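Local coordinates for tryptophanyl-tRNA synthetase (Thermus thermophilus, PDB 2EL7), which probably catalyses the ATP-dependent attachment of tryptophan to tRNA(Trp), working as a homodimeric class I aminoacyl-tRNA synthetase, at residues 65-70 with 287-292; 104-109 with 126-131; 139-144 with 171-176; 186-191 with 241-246. One frame throughout, in Å; residues are numbered along the deposited sequence.

Interaction 1 (65-70 with 287-292); sequences AALVNI and ERAEAL
Leu-292 and Leu-67 bury more surface than any other residues of this helix-helix contact, with Ile-70 next; no hydrogen bond crosses it and the side-chain meetings are mainly apolar. The leucines slide past one another in opposite directions, which brings Leu-67 CG to 3.8 Å from Leu-292 CB. Leu-67 gets there through its first torsion: with CG anti to the backbone N (chi1 -177°), the branched end swings toward 287-292 although its CB does not point there. Its methyls then divide the work. CD1 lies along the CB and carbonyl carbon of Leu-292, while CD2 settles on Ala-289, 4.2 Å from CB.

Leu-292 points its CB at 65-70 and sends CD1 between two neighbours. That methyl stands 3.6 Å from the backbone O of Leu-67 and 3.8 Å from Ile-70 CG2, the branch of the isoleucine that faces this helix. At the margin, the aliphatic CD of the exposed Arg-288 passes the O of Ile-70, and Arg-288 NH2 makes a weak hydrogen bond to Ala-71 O.

The segment axes come within 9.1 Å of each other at 141° between their N-to-C directions, a strongly inclined, roughly antiparallel crossing. Tyr-298 and Val-299 of helix 296-324 also touch Leu-292, so the contact ties helix 55-72, beside the parallel sheet, to the long C-terminal helices. Because no hydrogen bond or ion pair spans the two segments, their attachment probably rests mainly on burial of these apolar groups.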
loop_
_atom_site.group_PDB
_atom_site.type_symbol
_atom_site.label_atom_id
_atom_site.label_comp_id
_atom_site.label_asym_id
_atom_site.label_seq_id
_atom_site.Cartn_x
_atom_site.Cartn_y
_atom_site.Cartn_z
ATOM N N ALA A 65 18.405 10.079 12.946
ATOM C CA ALA A 65 17.507 11.151 12.505
ATOM C C ALA A 65 16.749 11.673 13.715
ATOM O O ALA A 65 16.589 12.880 13.892
ATOM C CB ALA A 65 16.516 10.636 11.461
ATOM N N ALA A 66 16.275 10.760 14.550
ATOM C CA ALA A 66 15.555 11.163 15.743
ATOM C C ALA A 66 16.501 11.851 16.715
ATOM O O ALA A 66 16.199 12.915 17.254
ATOM C CB ALA A 66 14.908 9.945 16.423
ATOM N N LEU A 67 17.650 11.237 16.943
ATOM C CA LEU A 67 18.601 11.804 17.877
ATOM C C LEU A 67 19.010 13.212 17.502
ATOM O O LEU A 67 18.909 14.128 18.313
ATOM C CB LEU A 67 19.850 10.916 17.990
ATOM C CG LEU A 67 20.934 11.342 19.003
ATOM C CD1 LEU A 67 21.772 10.126 19.338
ATOM C CD2 LEU A 67 21.820 12.485 18.436
ATOM N N VAL A 68 19.458 13.397 16.275
ATOM C CA VAL A 68 19.911 14.721 15.892
ATOM C C VAL A 68 18.819 15.791 15.869
ATOM O O VAL A 68 19.064 16.931 16.266
ATOM C CB VAL A 68 20.662 14.698 14.544
ATOM C CG1 VAL A 68 21.188 16.096 14.244
ATOM C CG2 VAL A 68 21.837 13.716 14.617
ATOM N N ASN A 69 17.626 15.441 15.423
ATOM C CA ASN A 69 16.557 16.422 15.413
ATOM C C ASN A 69 16.122 16.757 16.826
ATOM O O ASN A 69 15.724 17.883 17.108
ATOM C CB ASN A 69 15.388 15.936 14.573
ATOM C CG ASN A 69 15.614 16.190 13.107
ATOM O OD1 ASN A 69 15.545 17.317 12.665
ATOM N ND2 ASN A 69 15.928 15.146 12.360
ATOM N N ILE A 70 16.197 15.789 17.727
ATOM C CA ILE A 70 15.872 16.084 19.107
ATOM C C ILE A 70 17.007 16.985 19.627
ATOM O O ILE A 70 16.752 17.941 20.355
ATOM C CB ILE A 70 15.791 14.813 19.948
ATOM C CG1 ILE A 70 14.550 14.020 19.533
ATOM C CG2 ILE A 70 15.750 15.165 21.440
ATOM C CD1 ILE A 70 14.448 12.639 20.178
ATOM N N GLU A 287 25.995 19.447 22.873
ATOM C CA GLU A 287 25.949 18.912 24.227
ATOM C C GLU A 287 24.746 17.969 24.294
ATOM O O GLU A 287 24.889 16.856 24.807
ATOM C CB GLU A 287 25.840 20.035 25.257
ATOM C CG GLU A 287 27.201 20.496 25.769
ATOM C CD GLU A 287 27.225 21.944 26.265
ATOM O OE1 GLU A 287 26.174 22.441 26.739
ATOM O OE2 GLU A 287 28.310 22.574 26.182
ATOM N N ARG A 288 23.585 18.379 23.751
ATOM C CA ARG A 288 22.416 17.490 23.760
ATOM C C ARG A 288 22.722 16.201 22.992
ATOM O O ARG A 288 22.468 15.101 23.480
ATOM C CB ARG A 288 21.182 18.130 23.129
ATOM C CG ARG A 288 20.456 19.179 23.954
ATOM C CD ARG A 288 19.105 19.564 23.294
ATOM N NE ARG A 288 18.714 20.933 23.620
ATOM C CZ ARG A 288 19.151 22.028 22.992
ATOM N NH1 ARG A 288 18.740 23.227 23.383
ATOM N NH2 ARG A 288 19.974 21.935 21.961
ATOM N N ALA A 289 23.266 16.334 21.789
ATOM C CA ALA A 289 23.600 15.145 21.000
ATOM C C ALA A 289 24.460 14.174 21.814
ATOM O O ALA A 289 24.232 12.971 21.795
ATOM C CB ALA A 289 24.326 15.537 19.714
ATOM N N GLU A 290 25.441 14.703 22.534
ATOM C CA GLU A 290 26.321 13.868 23.358
ATOM C C GLU A 290 25.555 13.174 24.501
ATOM O O GLU A 290 25.808 12.014 24.835
ATOM C CB GLU A 290 27.466 14.720 23.928
ATOM C CG GLU A 290 28.577 13.896 24.539
ATOM C CD GLU A 290 28.815 12.568 23.788
ATOM O OE1 GLU A 290 28.389 11.492 24.300
ATOM O OE2 GLU A 290 29.422 12.606 22.681
ATOM N N ALA A 291 24.618 13.890 25.097
ATOM C CA ALA A 291 23.824 13.322 26.172
ATOM C C ALA A 291 22.886 12.245 25.605
ATOM O O ALA A 291 22.707 11.185 26.215
ATOM C CB ALA A 291 23.015 14.432 26.880
ATOM N N LEU A 292 22.290 12.502 24.442
ATOM C CA LEU A 292 21.401 11.503 23.866
ATOM C C LEU A 292 22.224 10.306 23.409
ATOM O O LEU A 292 21.811 9.173 23.566
ATOM C CB LEU A 292 20.606 12.093 22.702
ATOM C CG LEU A 292 19.719 13.265 23.135
ATOM C CD1 LEU A 292 19.317 14.106 21.929
ATOM C CD2 LEU A 292 18.492 12.728 23.875
#

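Interaction 2 (104-109 with 126-131); sequences GDLTRM and LLMYPV
Leu-106 enters helix 124-139 as a knob into a hole formed by Leu-127, Met-128, Pro-130 and Val-131, a helix-packing contact at the dimer interface. Its CB meets Leu-127 CD1 at 3.6 Å. Further out, Leu-106 CD1 lies 3.9 Å from Met-128 CE, whose chain bends twice to bring the methyl round, and CD2 is equally far from Val-131 CG2; both neighbours cross the leucine at about a right angle. The second subunit closes in here, its Ser-124 packing on Leu-106 and its Met-128 on Met-128. Helix 124-139 is kinked opposite this leucine: Pro-130 has no N-H, and Val-131 N makes a weak bond to Met-128 O in place of the usual one to Leu-127 O. A water donates to Leu-127 O at 2.9 Å and to Leu-106 O at 3.0 Å, consistent with filling that gap.

Thr-107 follows at the margin. Its CG2 lies alongside Leu-127 CD1, both side chains pointing the same way, while OG1 turns back into its own helix and donates to Gly-104 O at 3.0 Å. Met-109, the N-cap residue of the next helix, slides past Pro-130 in the opposite direction, with CE 4.0 Å from Pro-130 CB.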
loop_
_atom_site.group_PDB
_atom_site.type_symbol
_atom_site.label_atom_id
_atom_site.label_comp_id
_atom_site.label_asym_id
_atom_site.label_seq_id
_atom_site.Cartn_x
_atom_site.Cartn_y
_atom_site.Cartn_z
ATOM N N GLY A 104 -3.156 9.724 -14.394
ATOM C CA GLY A 104 -2.623 10.932 -15.006
ATOM C C GLY A 104 -2.103 11.964 -14.019
ATOM O O GLY A 104 -1.050 12.551 -14.239
ATOM N N ASP A 105 -2.832 12.210 -12.940
ATOM C CA ASP A 105 -2.365 13.168 -11.942
ATOM C C ASP A 105 -1.030 12.742 -11.320
ATOM O O ASP A 105 -0.236 13.594 -10.909
ATOM C CB ASP A 105 -3.399 13.339 -10.825
ATOM C CG ASP A 105 -4.698 13.954 -11.324
ATOM O OD1 ASP A 105 -5.724 13.801 -10.616
ATOM O OD2 ASP A 105 -4.685 14.589 -12.414
ATOM N N LEU A 106 -0.778 11.433 -11.235
ATOM C CA LEU A 106 0.484 10.975 -10.663
ATOM C C LEU A 106 1.599 11.053 -11.691
ATOM O O LEU A 106 2.680 11.561 -11.401
ATOM C CB LEU A 106 0.361 9.549 -10.131
ATOM C CG LEU A 106 -0.546 9.422 -8.913
ATOM C CD1 LEU A 106 -0.796 7.976 -8.603
ATOM C CD2 LEU A 106 0.090 10.127 -7.752
ATOM N N THR A 107 1.340 10.571 -12.897
ATOM C CA THR A 107 2.364 10.614 -13.929
ATOM C C THR A 107 2.830 12.052 -14.216
ATOM O O THR A 107 3.960 12.268 -14.662
ATOM C CB THR A 107 1.869 9.910 -15.219
ATOM O OG1 THR A 107 0.697 10.559 -15.715
ATOM C CG2 THR A 107 1.487 8.471 -14.913
ATOM N N ARG A 108 1.993 13.041 -13.903
ATOM C CA ARG A 108 2.363 14.434 -14.130
ATOM C C ARG A 108 2.959 15.158 -12.934
ATOM O O ARG A 108 3.241 16.356 -13.027
ATOM C CB ARG A 108 1.164 15.243 -14.621
ATOM C CG ARG A 108 0.670 14.810 -15.951
ATOM C CD ARG A 108 -0.520 15.610 -16.395
ATOM N NE ARG A 108 -1.362 14.716 -17.162
ATOM C CZ ARG A 108 -2.497 14.212 -16.715
ATOM N NH1 ARG A 108 -3.200 13.379 -17.471
ATOM N NH2 ARG A 108 -2.949 14.574 -15.525
ATOM N N MET A 109 3.122 14.473 -11.805
ATOM C CA MET A 109 3.716 15.132 -10.646
ATOM C C MET A 109 5.136 15.448 -11.072
ATOM O O MET A 109 5.815 14.611 -11.676
ATOM C CB MET A 109 3.743 14.218 -9.423
ATOM C CG MET A 109 2.353 13.805 -8.929
ATOM S SD MET A 109 1.456 15.067 -8.023
ATOM C CE MET A 109 2.513 15.217 -6.517
ATOM N N LEU A 126 8.401 5.391 -7.044
ATOM C CA LEU A 126 8.515 6.816 -7.370
ATOM C C LEU A 126 7.119 7.356 -7.738
ATOM O O LEU A 126 6.692 8.403 -7.226
ATOM C CB LEU A 126 9.457 7.066 -8.576
ATOM C CG LEU A 126 10.988 6.893 -8.541
ATOM C CD1 LEU A 126 11.490 6.870 -7.081
ATOM C CD2 LEU A 126 11.395 5.602 -9.306
ATOM N N LEU A 127 6.412 6.642 -8.622
ATOM C CA LEU A 127 5.090 7.096 -9.044
ATOM C C LEU A 127 4.062 7.170 -7.908
ATOM O O LEU A 127 3.362 8.173 -7.769
ATOM C CB LEU A 127 4.521 6.199 -10.158
ATOM C CG LEU A 127 3.097 6.577 -10.621
ATOM C CD1 LEU A 127 3.170 7.832 -11.477
ATOM C CD2 LEU A 127 2.466 5.448 -11.430
ATOM N N MET A 128 3.989 6.110 -7.104
ATOM C CA MET A 128 3.022 6.007 -6.008
ATOM C C MET A 128 3.385 6.711 -4.677
ATOM O O MET A 128 2.537 6.817 -3.786
ATOM C CB MET A 128 2.724 4.522 -5.724
ATOM C CG MET A 128 2.292 3.715 -6.933
ATOM S SD MET A 128 0.915 4.531 -7.786
ATOM C CE MET A 128 -0.204 4.790 -6.460
ATOM N N TYR A 129 4.608 7.208 -4.533
ATOM C CA TYR A 129 4.967 7.842 -3.261
ATOM C C TYR A 129 4.040 8.962 -2.805
ATOM O O TYR A 129 3.700 9.054 -1.622
ATOM C CB TYR A 129 6.398 8.367 -3.298
ATOM C CG TYR A 129 6.904 8.835 -1.951
ATOM C CD1 TYR A 129 6.986 7.960 -0.875
ATOM C CD2 TYR A 129 7.286 10.178 -1.746
ATOM C CE1 TYR A 129 7.434 8.406 0.380
ATOM C CE2 TYR A 129 7.732 10.624 -0.510
ATOM C CZ TYR A 129 7.804 9.738 0.549
ATOM O OH TYR A 129 8.240 10.188 1.783
ATOM N N PRO A 130 3.611 9.839 -3.725
ATOM C CA PRO A 130 2.720 10.905 -3.244
ATOM C C PRO A 130 1.433 10.384 -2.594
ATOM O O PRO A 130 0.897 11.013 -1.672
ATOM C CB PRO A 130 2.466 11.732 -4.498
ATOM C CG PRO A 130 3.798 11.575 -5.255
ATOM C CD PRO A 130 4.058 10.092 -5.112
ATOM N N VAL A 131 0.928 9.241 -3.060
ATOM C CA VAL A 131 -0.291 8.672 -2.465
ATOM C C VAL A 131 0.026 8.212 -1.033
ATOM O O VAL A 131 -0.784 8.421 -0.122
ATOM C CB VAL A 131 -0.841 7.510 -3.314
ATOM C CG1 VAL A 131 -2.136 6.940 -2.672
ATOM C CG2 VAL A 131 -1.144 8.034 -4.726
HETATM O O HOH W 1 4.189 10.640 -8.967
#

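Interaction 3 (139-144 with 171-176); sequences IYKADT and ETFPEP
Lys-141 drapes its aliphatic chain across Pro-174 and the ring of Phe-173, crossing each at about a right angle. The inner part of the chain does the first touching, with CG 3.7 Å from Pro-174 CD. The bend at chi2 (85°), followed by an extended chi3, brings CE to Phe-173, 4.0 Å from CD2, in an oblique approach to the ring. The same CE comes 3.0 Å from Thr-172 O. The bend at chi4 (-78°) then turns NZ, which has a salt bridge with Glu-320 of helix 296-324. Thr-172 CG2 sits over the centre of one face of the Phe-173 ring, 3.9 Å above its plane.

With positive phi (52°), Lys-141 is the C-prime residue of a Schellman motif that ends helix 124-139, and the chain then turns toward strand 144-146. Along this exit two prolines pack on main-chain oxygens: Pro-174 CG is 3.7 Å from Ala-142 O, and Pro-176 CB is 3.8 Å from the same atom. Pro-176 CA also makes a CA-H...O contact with Asp-143 O at 3.4 Å. The loops lead into the two parallel strands of a beta-alpha-beta unit, 144-146 and 177-179 with helix 153-169 between them, and a backbone bond between Asp-143 and Gln-177 continues the approach.

The packing is thus mostly of carbon on carbon and on backbone oxygens, with the lysine's charge probably balanced by Glu-320.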
loop_
_atom_site.group_PDB
_atom_site.type_symbol
_atom_site.label_atom_id
_atom_site.label_comp_id
_atom_site.label_asym_id
_atom_site.label_seq_id
_atom_site.Cartn_x
_atom_site.Cartn_y
_atom_site.Cartn_z
ATOM N N ILE A 139 -4.304 10.129 7.601
ATOM C CA ILE A 139 -4.589 9.117 8.631
ATOM C C ILE A 139 -4.595 9.766 10.029
ATOM O O ILE A 139 -5.249 9.263 10.959
ATOM C CB ILE A 139 -3.535 8.008 8.645
ATOM C CG1 ILE A 139 -4.053 6.807 9.423
ATOM C CG2 ILE A 139 -2.258 8.496 9.363
ATOM C CD1 ILE A 139 -4.730 5.796 8.596
ATOM N N TYR A 140 -3.858 10.875 10.159
ATOM C CA TYR A 140 -3.717 11.612 11.411
ATOM C C TYR A 140 -4.549 12.892 11.403
ATOM O O TYR A 140 -4.468 13.707 12.342
ATOM C CB TYR A 140 -2.241 11.985 11.659
ATOM C CG TYR A 140 -1.287 10.805 11.710
ATOM C CD1 TYR A 140 -0.219 10.700 10.809
ATOM C CD2 TYR A 140 -1.494 9.767 12.608
ATOM C CE1 TYR A 140 0.599 9.575 10.802
ATOM C CE2 TYR A 140 -0.695 8.656 12.611
ATOM C CZ TYR A 140 0.346 8.547 11.701
ATOM O OH TYR A 140 1.037 7.351 11.638
ATOM N N LYS A 141 -5.337 13.064 10.339
ATOM C CA LYS A 141 -6.190 14.234 10.183
ATOM C C LYS A 141 -5.410 15.523 10.369
ATOM O O LYS A 141 -5.928 16.473 10.939
ATOM C CB LYS A 141 -7.339 14.207 11.198
ATOM C CG LYS A 141 -8.709 13.793 10.650
ATOM C CD LYS A 141 -8.894 12.294 10.607
ATOM C CE LYS A 141 -10.294 11.875 10.118
ATOM N NZ LYS A 141 -11.395 11.996 11.114
ATOM N N ALA A 142 -4.166 15.559 9.920
ATOM C CA ALA A 142 -3.371 16.787 10.039
ATOM C C ALA A 142 -3.940 17.805 9.058
ATOM O O ALA A 142 -4.294 17.452 7.946
ATOM C CB ALA A 142 -1.864 16.525 9.707
ATOM N N ASP A 143 -4.008 19.069 9.450
ATOM C CA ASP A 143 -4.545 20.093 8.553
ATOM C C ASP A 143 -3.455 21.028 8.044
ATOM O O ASP A 143 -3.707 21.893 7.214
ATOM C CB ASP A 143 -5.643 20.905 9.266
ATOM C CG ASP A 143 -5.115 21.666 10.472
ATOM O OD1 ASP A 143 -5.597 21.447 11.596
ATOM O OD2 ASP A 143 -4.206 22.492 10.300
ATOM N N THR A 144 -2.235 20.861 8.531
ATOM C CA THR A 144 -1.157 21.720 8.084
ATOM C C THR A 144 0.098 20.899 7.880
ATOM O O THR A 144 0.398 19.974 8.646
ATOM C CB THR A 144 -0.892 22.832 9.099
ATOM O OG1 THR A 144 -2.110 23.554 9.327
ATOM C CG2 THR A 144 0.171 23.805 8.580
ATOM N N GLU A 171 -18.318 13.261 4.891
ATOM C CA GLU A 171 -17.213 14.102 5.360
ATOM C C GLU A 171 -16.306 13.350 6.315
ATOM O O GLU A 171 -16.733 12.905 7.375
ATOM C CB GLU A 171 -17.725 15.388 6.038
ATOM C CG GLU A 171 -16.590 16.413 6.275
ATOM C CD GLU A 171 -17.032 17.705 6.953
ATOM O OE1 GLU A 171 -17.541 17.622 8.089
ATOM O OE2 GLU A 171 -16.852 18.801 6.356
ATOM N N THR A 172 -15.039 13.215 5.954
ATOM C CA THR A 172 -14.136 12.467 6.806
ATOM C C THR A 172 -12.796 13.126 7.077
ATOM O O THR A 172 -12.303 13.100 8.215
ATOM C CB THR A 172 -13.833 11.093 6.198
ATOM O OG1 THR A 172 -15.059 10.392 5.937
ATOM C CG2 THR A 172 -12.978 10.295 7.142
ATOM N N PHE A 173 -12.211 13.700 6.027
ATOM C CA PHE A 173 -10.889 14.292 6.117
ATOM C C PHE A 173 -10.802 15.793 5.882
ATOM O O PHE A 173 -11.559 16.356 5.094
ATOM C CB PHE A 173 -9.958 13.625 5.093
ATOM C CG PHE A 173 -9.747 12.153 5.297
ATOM C CD1 PHE A 173 -10.291 11.238 4.417
ATOM C CD2 PHE A 173 -8.929 11.691 6.313
ATOM C CE1 PHE A 173 -10.020 9.870 4.538
ATOM C CE2 PHE A 173 -8.646 10.333 6.446
ATOM C CZ PHE A 173 -9.195 9.418 5.554
ATOM N N PRO A 174 -9.860 16.458 6.568
ATOM C CA PRO A 174 -9.682 17.903 6.399
ATOM C C PRO A 174 -8.875 18.005 5.137
ATOM O O PRO A 174 -8.285 17.016 4.727
ATOM C CB PRO A 174 -8.849 18.292 7.620
ATOM C CG PRO A 174 -7.937 17.058 7.764
ATOM C CD PRO A 174 -8.977 15.945 7.631
ATOM N N GLU A 175 -8.854 19.178 4.519
ATOM C CA GLU A 175 -8.065 19.430 3.311
ATOM C C GLU A 175 -6.821 20.129 3.830
ATOM O O GLU A 175 -6.850 21.309 4.134
ATOM C CB GLU A 175 -8.823 20.360 2.361
ATOM C CG GLU A 175 -10.008 19.684 1.683
ATOM C CD GLU A 175 -10.795 20.613 0.786
ATOM O OE1 GLU A 175 -10.182 21.234 -0.106
ATOM O OE2 GLU A 175 -12.028 20.715 0.974
ATOM N N PRO A 176 -5.710 19.411 3.943
ATOM C CA PRO A 176 -4.504 20.063 4.454
ATOM C C PRO A 176 -3.989 21.230 3.654
ATOM O O PRO A 176 -4.133 21.276 2.433
ATOM C CB PRO A 176 -3.491 18.920 4.526
ATOM C CG PRO A 176 -3.967 18.005 3.465
ATOM C CD PRO A 176 -5.447 18.005 3.600
#

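Interaction 4 (186-191 with 241-246); sequences RVPGID and FTYLSY
At its edge and in its plane, the Tyr-243 ring meets the backbone O of Pro-188; the Tyr-246 ring meets Pro-188 CD edge-on too, and one of its faces carries Thr-242 O, 3.4 Å above the plane and offset toward the rim. Both rings leave helix 239-247 with CG anti to the carbonyl carbon (chi1 -71° for Tyr-243), and their hydroxyl ends come to different sites on the 186-191 loop.

Tyr-243 OH donates to Pro-188 O at 2.5 Å, the one hydrogen bond across the contact. The angle at the carbonyl oxygen is 144°, and the donor is tilted 28° from the carbonyl plane. Tyr-246 OH instead rests against carbon, 3.4 Å from Pro-188 CD. Val-187 packs beside it, with CG1 3.7 Å and CG2 3.8 Å from Tyr-246 CE1. Thr-242 also touches the proline, its CG2 reaching Pro-188 CG, 3.9 Å away.

Val-187 pairs through its backbone with Met-196, whose side chain also touches Tyr-243, while Ile-16 and Leu-20 of helix 16-33 lie against Val-187 and Tyr-246 respectively. Val-187 is itself a predicted ATP contact. Helix 239-247 therefore packs on a loop that, through Val-187 with Met-196 and Ile-16, adjoins the predicted KMSKS and HIGH regions, consistent with the nucleotide site of a class I synthetase.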
loop_
_atom_site.group_PDB
_atom_site.type_symbol
_atom_site.label_atom_id
_atom_site.label_comp_id
_atom_site.label_asym_id
_atom_site.label_seq_id
_atom_site.Cartn_x
_atom_site.Cartn_y
_atom_site.Cartn_z
ATOM N N ARG A 186 17.936 31.480 2.928
ATOM C CA ARG A 186 18.298 30.491 1.924
ATOM C C ARG A 186 19.824 30.447 2.055
ATOM O O ARG A 186 20.543 31.276 1.484
ATOM C CB ARG A 186 17.844 30.941 0.524
ATOM C CG ARG A 186 16.374 31.421 0.468
ATOM C CD ARG A 186 15.352 30.367 0.979
ATOM N NE ARG A 186 14.049 30.953 1.344
ATOM C CZ ARG A 186 13.203 31.539 0.492
ATOM N NH1 ARG A 186 12.055 32.041 0.933
ATOM N NH2 ARG A 186 13.497 31.621 -0.802
ATOM N N VAL A 187 20.293 29.481 2.845
ATOM C CA VAL A 187 21.707 29.297 3.152
ATOM C C VAL A 187 22.623 28.772 2.046
ATOM O O VAL A 187 22.446 27.665 1.542
ATOM C CB VAL A 187 21.856 28.385 4.381
ATOM C CG1 VAL A 187 23.299 28.360 4.836
ATOM C CG2 VAL A 187 20.924 28.875 5.499
ATOM N N PRO A 188 23.629 29.572 1.661
ATOM C CA PRO A 188 24.607 29.235 0.619
ATOM C C PRO A 188 25.654 28.190 1.029
ATOM O O PRO A 188 26.090 28.154 2.179
ATOM C CB PRO A 188 25.236 30.586 0.296
ATOM C CG PRO A 188 25.124 31.328 1.586
ATOM C CD PRO A 188 23.729 30.991 2.031
ATOM N N GLY A 189 26.056 27.355 0.073
ATOM C CA GLY A 189 27.033 26.314 0.338
ATOM C C GLY A 189 28.452 26.820 0.515
ATOM O O GLY A 189 28.751 27.954 0.163
ATOM N N ILE A 190 29.333 25.977 1.046
ATOM C CA ILE A 190 30.721 26.379 1.291
ATOM C C ILE A 190 31.542 26.752 0.048
ATOM O O ILE A 190 32.524 27.485 0.143
ATOM C CB ILE A 190 31.481 25.294 2.091
ATOM C CG1 ILE A 190 31.668 24.035 1.243
ATOM C CG2 ILE A 190 30.716 24.968 3.368
ATOM C CD1 ILE A 190 32.363 22.899 1.999
ATOM N N ASP A 191 31.146 26.244 -1.114
ATOM C CA ASP A 191 31.832 26.561 -2.361
ATOM C C ASP A 191 31.269 27.889 -2.835
ATOM O O ASP A 191 31.684 28.437 -3.855
ATOM C CB ASP A 191 31.563 25.484 -3.406
ATOM C CG ASP A 191 32.391 24.235 -3.183
ATOM O OD1 ASP A 191 32.120 23.232 -3.883
ATOM O OD2 ASP A 191 33.312 24.254 -2.327
ATOM N N PHE A 241 30.428 36.840 5.130
ATOM C CA PHE A 241 29.630 37.778 5.919
ATOM C C PHE A 241 28.170 37.383 5.973
ATOM O O PHE A 241 27.403 37.955 6.750
ATOM C CB PHE A 241 29.765 39.198 5.376
ATOM C CG PHE A 241 30.900 39.963 5.985
ATOM C CD1 PHE A 241 30.714 40.692 7.152
ATOM C CD2 PHE A 241 32.180 39.898 5.431
ATOM C CE1 PHE A 241 31.788 41.342 7.764
ATOM C CE2 PHE A 241 33.263 40.545 6.035
ATOM C CZ PHE A 241 33.066 41.265 7.202
ATOM N N THR A 242 27.785 36.412 5.143
ATOM C CA THR A 242 26.408 35.921 5.128
ATOM C C THR A 242 26.270 35.027 6.358
ATOM O O THR A 242 25.362 35.203 7.179
ATOM C CB THR A 242 26.120 35.108 3.852
ATOM O OG1 THR A 242 26.202 35.972 2.710
ATOM C CG2 THR A 242 24.738 34.489 3.903
ATOM N N TYR A 243 27.192 34.077 6.485
ATOM C CA TYR A 243 27.210 33.182 7.626
ATOM C C TYR A 243 27.351 34.031 8.868
ATOM O O TYR A 243 26.621 33.843 9.837
ATOM C CB TYR A 243 28.396 32.234 7.561
ATOM C CG TYR A 243 28.315 31.164 6.501
ATOM C CD1 TYR A 243 29.336 30.226 6.374
ATOM C CD2 TYR A 243 27.223 31.070 5.634
ATOM C CE1 TYR A 243 29.284 29.217 5.414
ATOM C CE2 TYR A 243 27.161 30.052 4.664
ATOM C CZ TYR A 243 28.203 29.135 4.563
ATOM O OH TYR A 243 28.208 28.163 3.583
ATOM N N LEU A 244 28.292 34.972 8.847
ATOM C CA LEU A 244 28.510 35.833 10.008
ATOM C C LEU A 244 27.191 36.434 10.488
ATOM O O LEU A 244 26.940 36.538 11.688
ATOM C CB LEU A 244 29.495 36.958 9.668
ATOM C CG LEU A 244 29.876 37.911 10.812
ATOM C CD1 LEU A 244 30.743 37.177 11.813
ATOM C CD2 LEU A 244 30.615 39.119 10.261
ATOM N N SER A 245 26.350 36.818 9.536
ATOM C CA SER A 245 25.050 37.427 9.830
ATOM C C SER A 245 24.119 36.478 10.582
ATOM O O SER A 245 23.361 36.888 11.472
ATOM C CB SER A 245 24.394 37.852 8.519
ATOM O OG SER A 245 25.328 38.584 7.742
ATOM N N TYR A 246 24.184 35.208 10.201
ATOM C CA TYR A 246 23.371 34.166 10.807
ATOM C C TYR A 246 23.693 33.938 12.274
ATOM O O TYR A 246 22.794 33.654 13.059
ATOM C CB TYR A 246 23.605 32.842 10.095
ATOM C CG TYR A 246 23.222 32.791 8.629
ATOM C CD1 TYR A 246 23.730 31.784 7.809
ATOM C CD2 TYR A 246 22.322 33.706 8.074
ATOM C CE1 TYR A 246 23.354 31.678 6.481
ATOM C CE2 TYR A 246 21.945 33.615 6.725
ATOM C CZ TYR A 246 22.466 32.598 5.940
ATOM O OH TYR A 246 22.137 32.492 4.597
#

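How the interactions relate
Interaction 1 opens first along the chain and closes last, and the other three, in series, are nested in the loop between its segments. Interactions 2 and 3 are neighbours, centres about 20 Å apart; both use helix 124-139, or the loop that leaves it, and both pack on helix 153-169. Interaction 4 lies about 37 Å from interaction 3, between centres and across the middle of the chain. Long helices span the gaps: helix 296-324 touches interactions 1 and 3, and helix 267-294 supplies a segment of interaction 1 and packs on Tyr-243 of interaction 4. These two helices thus bridge interactions 1, 3 and 4, while interaction 2 meets the second subunit.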